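PDB 2I5G: amidohydrolase from Pseudomonas aeruginosa, which probably acts as a metal-dependent dipeptidase of the membrane dipeptidase (M19) family, hydrolysing dipeptides within a TIM-barrel-type fold. Local coordinates for residues 52-57 with 90-95; 103-108 with 151-156. The protein carries 2 engineered substitutions. One frame throughout, in Å; residues are numbered along the deposited sequence.

Contact 1. Residues 52-57 with 90-95. Engineered in segment 52-57: Thr55 (natural residue Ala).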
loop_
_atom_site.group_PDB
_atom_site.type_symbol
_atom_site.label_atom_id
_atom_site.label_comp_id
_atom_site.label_asym_id
_atom_site.label_seq_id
_atom_site.Cartn_x
_atom_site.Cartn_y
_atom_site.Cartn_z
ATOM N N ASN A 52 7.145 2.511 18.741
ATOM C CA ASN A 52 8.420 2.381 19.438
ATOM C C ASN A 52 9.225 3.673 19.401
ATOM O O ASN A 52 9.850 4.060 20.398
ATOM C CB ASN A 52 9.240 1.248 18.826
ATOM C CG ASN A 52 8.734 -0.118 19.233
ATOM O OD1 ASN A 52 9.143 -1.136 18.671
ATOM N ND2 ASN A 52 7.847 -0.152 20.222
ATOM N N ASN A 53 9.218 4.332 18.249
ATOM C CA ASN A 53 9.944 5.580 18.099
ATOM C C ASN A 53 9.347 6.627 19.028
ATOM O O ASN A 53 10.059 7.480 19.559
ATOM C CB ASN A 53 9.870 6.078 16.656
ATOM C CG ASN A 53 10.637 5.195 15.696
ATOM O OD1 ASN A 53 11.609 4.549 16.080
ATOM N ND2 ASN A 53 10.219 5.181 14.433
ATOM N N ILE A 54 8.034 6.558 19.220
ATOM C CA ILE A 54 7.350 7.505 20.082
ATOM C C ILE A 54 7.719 7.235 21.542
ATOM O O ILE A 54 7.928 8.168 22.328
ATOM C CB ILE A 54 5.818 7.423 19.870
ATOM C CG1 ILE A 54 5.481 7.902 18.455
ATOM C CG2 ILE A 54 5.088 8.263 20.907
ATOM C CD1 ILE A 54 4.000 7.945 18.142
ATOM N N THR A 55 7.803 5.956 21.899
ATOM C CA THR A 55 8.176 5.581 23.255
ATOM C C THR A 55 9.588 6.097 23.510
ATOM O O THR A 55 9.861 6.719 24.539
ATOM C CB THR A 55 8.142 4.045 23.443
ATOM O OG1 THR A 55 6.781 3.613 23.588
ATOM C CG2 THR A 55 8.949 3.630 24.674
ATOM N N ALA A 56 10.476 5.844 22.555
ATOM C CA ALA A 56 11.858 6.290 22.668
ATOM C C ALA A 56 11.930 7.814 22.738
ATOM O O ALA A 56 12.765 8.370 23.450
ATOM C CB ALA A 56 12.666 5.780 21.487
ATOM N N SER A 57 11.050 8.484 22.002
ATOM C CA SER A 57 11.013 9.943 21.989
ATOM C C SER A 57 10.543 10.491 23.338
ATOM O O SER A 57 11.179 11.368 23.914
ATOM C CB SER A 57 10.086 10.435 20.872
ATOM O OG SER A 57 10.557 10.034 19.594
ATOM N N TYR A 90 5.333 15.970 17.426
ATOM C CA TYR A 90 5.552 14.723 16.698
ATOM C C TYR A 90 4.936 14.686 15.317
ATOM O O TYR A 90 3.757 15.020 15.146
ATOM C CB TYR A 90 5.005 13.531 17.485
ATOM C CG TYR A 90 5.762 13.230 18.748
ATOM C CD1 TYR A 90 7.076 13.674 18.921
ATOM C CD2 TYR A 90 5.186 12.453 19.751
ATOM C CE1 TYR A 90 7.796 13.347 20.056
ATOM C CE2 TYR A 90 5.899 12.118 20.897
ATOM C CZ TYR A 90 7.204 12.566 21.041
ATOM O OH TYR A 90 7.921 12.217 22.160
ATOM N N GLY A 91 5.731 14.245 14.340
ATOM C CA GLY A 91 5.248 14.144 12.977
ATOM C C GLY A 91 5.643 12.858 12.268
ATOM O O GLY A 91 6.641 12.214 12.619
ATOM N N PHE A 92 4.840 12.473 11.277
ATOM C CA PHE A 92 5.108 11.282 10.470
ATOM C C PHE A 92 5.360 11.767 9.052
ATOM O O PHE A 92 4.678 12.675 8.568
ATOM C CB PHE A 92 3.895 10.346 10.392
ATOM C CG PHE A 92 3.518 9.697 11.685
ATOM C CD1 PHE A 92 4.254 9.904 12.843
ATOM C CD2 PHE A 92 2.425 8.838 11.730
ATOM C CE1 PHE A 92 3.907 9.262 14.023
ATOM C CE2 PHE A 92 2.071 8.190 12.904
ATOM C CZ PHE A 92 2.812 8.403 14.052
ATOM N N GLN A 93 6.329 11.174 8.376
ATOM C CA GLN A 93 6.569 11.564 7.004
ATOM C C GLN A 93 5.975 10.496 6.094
ATOM O O GLN A 93 6.300 10.404 4.912
ATOM C CB GLN A 93 8.061 11.749 6.747
ATOM C CG GLN A 93 8.584 13.078 7.263
ATOM C CD GLN A 93 9.752 13.609 6.449
ATOM O OE1 GLN A 93 9.646 13.792 5.228
ATOM N NE2 GLN A 93 10.872 13.866 7.122
ATOM N N ASN A 94 5.084 9.689 6.662
ATOM C CA ASN A 94 4.431 8.628 5.909
ATOM C C ASN A 94 3.148 8.207 6.619
ATOM O O ASN A 94 3.118 8.092 7.841
ATOM C CB ASN A 94 5.359 7.419 5.786
ATOM C CG ASN A 94 4.974 6.498 4.643
ATOM O OD1 ASN A 94 3.817 6.447 4.230
ATOM N ND2 ASN A 94 5.945 5.754 4.133
ATOM N N ALA A 95 2.090 7.980 5.850
ATOM C CA ALA A 95 0.820 7.548 6.417
ATOM C C ALA A 95 0.852 6.039 6.646
ATOM O O ALA A 95 -0.074 5.472 7.226
ATOM C CB ALA A 95 -0.314 7.900 5.476
#
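Helix 47-63 packs on the outside of parallel strand 86-92 in the TIM-barrel-type fold of this family, and Ile54 and Ser57 of the helix meet Tyr90 and Phe92 of the strand. Ile54 sends its two branches to different rings. Ile54 CG2 lies 3.9 Å from Tyr90 CE2, and this methyl comes to the ring at a slant. CG1 is anti to the carbonyl carbon (chi1 -66°) and the chain is extended beyond it, which carries CD1 toward Phe92. There Ile54 CD1 comes to the ring edge, near the ring plane, 4.3 Å from Phe92 CZ.

One turn further along the helix, Ser57 meets the phenol end of Tyr90. Ser57 CB lies against the hydroxyl end of the ring, 3.6 Å from Tyr90 CZ, and it approaches the ring obliquely. The Ser57 hydroxyl is used within the helix: Ser57 OG donates to Asn53 O at 2.6 Å. Ser57 N donates to Asn53 O at 2.8 Å, from the opposite face of the carbonyl plane, so one residue supplies both donors.

The strand and helix segments run nearly antiparallel, at 158°, with their axes 10.8 Å apart, as in a barrel whose outer helices return against its strands. Tyr90 OH also has a weak hydrogen bond to Asn58 ND2, and the Tyr90 side chain packs on Ile61 of the same helix.

Contact 2. Residues 103-108 with 151-156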
loop_
_atom_site.group_PDB
_atom_site.type_symbol
_atom_site.label_atom_id
_atom_site.label_comp_id
_atom_site.label_asym_id
_atom_site.label_seq_id
_atom_site.Cartn_x
_atom_site.Cartn_y
_atom_site.Cartn_z
ATOM N N GLY A 103 -8.560 3.480 12.360
ATOM C CA GLY A 103 -8.641 3.704 13.791
ATOM C C GLY A 103 -7.333 4.191 14.382
ATOM O O GLY A 103 -7.323 4.761 15.475
ATOM N N TYR A 104 -6.230 3.981 13.668
ATOM C CA TYR A 104 -4.928 4.409 14.164
ATOM C C TYR A 104 -4.734 5.909 14.046
ATOM O O TYR A 104 -3.854 6.474 14.699
ATOM C CB TYR A 104 -3.789 3.698 13.425
ATOM C CG TYR A 104 -3.674 2.216 13.712
ATOM C CD1 TYR A 104 -2.759 1.424 13.023
ATOM C CD2 TYR A 104 -4.495 1.601 14.656
ATOM C CE1 TYR A 104 -2.667 0.055 13.262
ATOM C CE2 TYR A 104 -4.410 0.233 14.900
ATOM C CZ TYR A 104 -3.496 -0.530 14.199
ATOM O OH TYR A 104 -3.426 -1.884 14.432
ATOM N N VAL A 105 -5.532 6.564 13.210
ATOM C CA VAL A 105 -5.390 8.006 13.078
ATOM C C VAL A 105 -5.684 8.637 14.437
ATOM O O VAL A 105 -4.957 9.511 14.894
ATOM C CB VAL A 105 -6.350 8.595 12.017
ATOM C CG1 VAL A 105 -6.262 10.118 12.037
ATOM C CG2 VAL A 105 -5.989 8.061 10.631
ATOM N N GLU A 106 -6.739 8.180 15.094
ATOM C CA GLU A 106 -7.092 8.714 16.402
ATOM C C GLU A 106 -6.115 8.256 17.492
ATOM O O GLU A 106 -5.867 8.981 18.456
ATOM C CB GLU A 106 -8.513 8.286 16.760
ATOM C CG GLU A 106 -8.968 8.676 18.151
ATOM C CD GLU A 106 -10.438 8.382 18.368
ATOM O OE1 GLU A 106 -10.860 7.229 18.117
ATOM O OE2 GLU A 106 -11.171 9.302 18.785
ATOM N N VAL A 107 -5.565 7.054 17.334
ATOM C CA VAL A 107 -4.621 6.493 18.297
ATOM C C VAL A 107 -3.345 7.317 18.370
ATOM O O VAL A 107 -2.876 7.660 19.458
ATOM C CB VAL A 107 -4.214 5.039 17.930
ATOM C CG1 VAL A 107 -3.149 4.541 18.897
ATOM C CG2 VAL A 107 -5.425 4.123 17.963
ATOM N N PHE A 108 -2.773 7.623 17.211
ATOM C CA PHE A 108 -1.534 8.393 17.178
ATOM C C PHE A 108 -1.759 9.813 17.650
ATOM O O PHE A 108 -0.899 10.405 18.307
ATOM C CB PHE A 108 -0.932 8.374 15.773
ATOM C CG PHE A 108 -0.204 7.101 15.453
ATOM C CD1 PHE A 108 0.873 6.690 16.239
ATOM C CD2 PHE A 108 -0.595 6.307 14.378
ATOM C CE1 PHE A 108 1.552 5.505 15.957
ATOM C CE2 PHE A 108 0.074 5.120 14.087
ATOM C CZ PHE A 108 1.152 4.717 14.878
ATOM N N VAL A 151 -10.170 14.103 13.492
ATOM C CA VAL A 151 -9.312 13.940 14.662
ATOM C C VAL A 151 -8.393 15.134 14.926
ATOM O O VAL A 151 -8.025 15.405 16.073
ATOM C CB VAL A 151 -8.459 12.643 14.523
ATOM C CG1 VAL A 151 -7.434 12.556 15.630
ATOM C CG2 VAL A 151 -9.371 11.422 14.563
ATOM N N GLY A 152 -8.014 15.839 13.865
ATOM C CA GLY A 152 -7.157 16.996 14.031
ATOM C C GLY A 152 -5.680 16.777 13.751
ATOM O O GLY A 152 -4.835 17.195 14.538
ATOM N N ILE A 153 -5.362 16.113 12.645
ATOM C CA ILE A 153 -3.973 15.883 12.271
ATOM C C ILE A 153 -3.805 16.504 10.903
ATOM O O ILE A 153 -4.517 16.154 9.972
ATOM C CB ILE A 153 -3.626 14.387 12.179
ATOM C CG1 ILE A 153 -3.574 13.777 13.586
ATOM C CG2 ILE A 153 -2.294 14.211 11.462
ATOM C CD1 ILE A 153 -3.233 12.299 13.609
HETATM N N MSE A 154 -2.862 17.427 10.785
HETATM C CA MSE A 154 -2.630 18.110 9.524
HETATM C C MSE A 154 -2.020 17.233 8.439
HETATM O O MSE A 154 -1.113 16.436 8.701
HETATM C CB MSE A 154 -1.745 19.326 9.768
HETATM C CG MSE A 154 -1.381 20.080 8.512
HETATM SE SE MSE A 154 -0.666 21.824 8.914
HETATM C CE MSE A 154 -1.315 22.748 7.343
ATOM N N CYS A 155 -2.529 17.395 7.219
ATOM C CA CYS A 155 -2.062 16.649 6.053
ATOM C C CYS A 155 -0.836 17.325 5.452
ATOM O O CYS A 155 -0.857 18.521 5.151
ATOM C CB CYS A 155 -3.161 16.580 4.995
ATOM S SG CYS A 155 -4.661 15.698 5.493
ATOM N N ASP A 156 0.230 16.551 5.278
ATOM C CA ASP A 156 1.476 17.059 4.717
ATOM C C ASP A 156 1.679 16.392 3.359
ATOM O O ASP A 156 1.351 15.211 3.183
ATOM C CB ASP A 156 2.638 16.746 5.669
ATOM C CG ASP A 156 3.968 17.300 5.181
ATOM O OD1 ASP A 156 3.994 18.448 4.682
ATOM O OD2 ASP A 156 4.990 16.593 5.312
#
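Val151, the last residue of helix 139-151, points its side chain at helix 103-110. Both of its methyls rest on Glu106: Val151 CG1 lies 3.9 Å from Glu106 CA, and Val151 CG2 lies 3.9 Å from Glu106 CB. Val151 CB also meets Val105 CG1 at 4.2 Å.

Gly152 follows the helix and leaves helical angles with a positive phi of 100°. These backbone angles by themselves call for glycine. Its carbonyl oxygen accepts a hydrogen bond from Lys109 NZ.

Ile153 then turns back toward helix 103-110. With CG1 anti to the carbonyl carbon (chi1 -72°) and CD1 extended beyond it, the methyl end meets Val105. Ile153 CD1 is 3.5 Å from Val105 O and 4.1 Å from Val105 CG1. Met148 and Val116 also touch Ile153.

Met154, a selenomethionine, begins strand 154-156, which pairs with strand 113-117. Met148 also packs on Val105, so side chains of helix 139-151 and of the turn after it meet the same valine. Strand 113-117, helix 139-151 and the parallel neighbouring strand 154-156 form a beta-alpha-beta crossover, the repeating connection of TIM-barrel-type folds, and helix 103-110 packs against its helix-to-strand turn.

Both segments of contact 1 precede those of contact 2 in sequence, and the centres of the two contacts are 12 Å apart. They meet through Phe108: Phe108 CD1 lies 3.4 Å from Phe92 CZ and 3.9 Å from Ile54 CD1. The rings of Phe92 and Phe108 pack edge-to-face. Helices 47-63 and 103-110 are thereby joined over strands of one parallel sheet: strand 86-92 pairs with 113-117, which pairs in turn with 154-156. Val113 is shared, touching Ile54, Phe92 and Phe108. The packing in both contacts is structural. Residues 93-95 follow the C-terminal end of strand 86-92, where active sites of such barrels generally lie, and Gln93 hydrogen-bonds Thr40 and Gln117 there.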